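Local coordinates for protein acetyl-CoA C-acetyltransferase (Syntrophomonas wolfei subsp. wolfei, PDB 7N7Z) that probably catalyses the thiolase reaction that joins two acetyl-CoA molecules into acetoacetyl-CoA, and its reverse, at residues A45-P49 and G50-E54. Sequence-based numbering, arbitrary orientation.
Sequences AGVDP and GIIDE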
loop_
_atom_site.group_PDB
_atom_site.type_symbol
_atom_site.label_atom_id
_atom_site.label_comp_id
_atom_site.label_asym_id
_atom_site.label_seq_id
_atom_site.Cartn_x
_atom_site.Cartn_y
_atom_site.Cartn_z
ATOM N N ALA B 45 -7.243 -38.182 20.102
ATOM C CA ALA B 45 -7.813 -38.279 21.440
ATOM C C ALA B 45 -9.034 -39.188 21.463
ATOM O O ALA B 45 -9.339 -39.788 22.501
ATOM C CB ALA B 45 -8.184 -36.886 21.953
ATOM N N GLY B 46 -9.736 -39.310 20.340
ATOM C CA GLY B 46 -10.961 -40.082 20.310
ATOM C C GLY B 46 -12.134 -39.389 20.960
ATOM O O GLY B 46 -13.040 -40.060 21.466
ATOM N N VAL B 47 -12.142 -38.058 20.967
ATOM C CA VAL B 47 -13.201 -37.273 21.590
ATOM C C VAL B 47 -14.112 -36.725 20.505
ATOM O O VAL B 47 -13.648 -36.326 19.428
ATOM C CB VAL B 47 -12.615 -36.129 22.440
ATOM C CG1 VAL B 47 -12.054 -35.030 21.544
ATOM C CG2 VAL B 47 -13.675 -35.569 23.376
ATOM N N ASP B 48 -15.406 -36.705 20.782
ATOM C CA ASP B 48 -16.355 -36.068 19.877
ATOM C C ASP B 48 -16.148 -34.560 19.925
ATOM O O ASP B 48 -16.247 -33.969 21.008
ATOM C CB ASP B 48 -17.787 -36.423 20.265
ATOM C CG ASP B 48 -18.815 -35.569 19.548
ATOM O OD1 ASP B 48 -18.588 -35.228 18.368
ATOM O OD2 ASP B 48 -19.853 -35.241 20.162
ATOM N N PRO B 49 -15.847 -33.897 18.805
ATOM C CA PRO B 49 -15.632 -32.442 18.863
ATOM C C PRO B 49 -16.833 -31.668 19.381
ATOM O O PRO B 49 -16.666 -30.528 19.829
ATOM C CB PRO B 49 -15.312 -32.068 17.407
ATOM C CG PRO B 49 -15.782 -33.225 16.583
ATOM C CD PRO B 49 -15.638 -34.432 17.448
ATOM N N GLY B 50 -18.030 -32.252 19.351
ATOM C CA GLY B 50 -19.229 -31.545 19.762
ATOM C C GLY B 50 -19.331 -31.269 21.249
ATOM O O GLY B 50 -20.200 -30.489 21.651
ATOM N N ILE B 51 -18.477 -31.882 22.069
ATOM C CA ILE B 51 -18.518 -31.699 23.515
ATOM C C ILE B 51 -17.325 -30.917 24.037
ATOM O O ILE B 51 -17.247 -30.669 25.250
ATOM C CB ILE B 51 -18.629 -33.051 24.248
ATOM C CG1 ILE B 51 -17.323 -33.840 24.119
ATOM C CG2 ILE B 51 -19.802 -33.851 23.700
ATOM C CD1 ILE B 51 -17.427 -35.281 24.575
ATOM N N ILE B 52 -16.393 -30.522 23.172
ATOM C CA ILE B 52 -15.259 -29.719 23.611
ATOM C C ILE B 52 -15.768 -28.367 24.093
ATOM O O ILE B 52 -16.597 -27.726 23.435
ATOM C CB ILE B 52 -14.232 -29.573 22.477
ATOM C CG1 ILE B 52 -13.605 -30.937 22.167
ATOM C CG2 ILE B 52 -13.160 -28.553 22.853
ATOM C CD1 ILE B 52 -12.650 -30.936 20.982
ATOM N N ASP B 53 -15.271 -27.926 25.251
ATOM C CA ASP B 53 -15.855 -26.768 25.918
ATOM C C ASP B 53 -15.342 -25.446 25.362
ATOM O O ASP B 53 -16.046 -24.433 25.445
ATOM C CB ASP B 53 -15.573 -26.833 27.420
ATOM C CG ASP B 53 -16.335 -27.948 28.104
ATOM O OD1 ASP B 53 -17.550 -28.079 27.848
ATOM O OD2 ASP B 53 -15.719 -28.694 28.897
ATOM N N GLU B 54 -14.134 -25.421 24.807
ATOM C CA GLU B 54 -13.553 -24.170 24.341
ATOM C C GLU B 54 -12.399 -24.476 23.402
ATOM O O GLU B 54 -11.958 -25.620 23.272
ATOM C CB GLU B 54 -13.068 -23.310 25.515
ATOM C CG GLU B 54 -11.828 -23.868 26.219
ATOM C CD GLU B 54 -11.284 -22.939 27.287
ATOM O OE1 GLU B 54 -11.591 -21.731 27.239
ATOM O OE2 GLU B 54 -10.541 -23.417 28.168
#
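Val47 and Ile51 meet methyl to methyl: Val47 CG2 lies 3.9 Å from Ile51 CD1, with the two side chains slanting across each other. On the other branch, Val47 CG1 lies 4.2 Å from Ile52 CD1, and these two side chains cross at about a right angle. Ile51 CG1 sits between its backbone N and carbonyl carbon (chi1 70°), which lays CG1 against Asp48 O, 3.3 Å away, and sends CD1 on to Val47.

Asp48 organises the turn. Its carbonyl O accepts a nearly straight bond from Ile51 N at 3.2 Å, with the donor above the carbonyl plane. Its carboxylate folds forward, CG anti to the backbone N (chi1 168°), and OD1 takes Gly50 N at 3.2 Å from above the carboxylate plane. This is an Asx turn, leading into a short 3-10 turn through Pro49. A weak bond from Ile52 N to Pro49 O, 3.4 Å, continues it. With an alanine in place of Ile51, Val47 CG2 would probably lose its partner and a gap would be likely beside Asp48 O.

Residues 46-53 link helix 30-45, which ends in a Schellman motif at Gly46, to strand 54-58 of the thiolase N-terminal domain. Ile42 of that helix touches Val47, Pro49 and Ile52. Ile113 of strand 113-121, the neighbour of strand 54-58 in the central sheet, packs on Val47, Ile51 and Ile52.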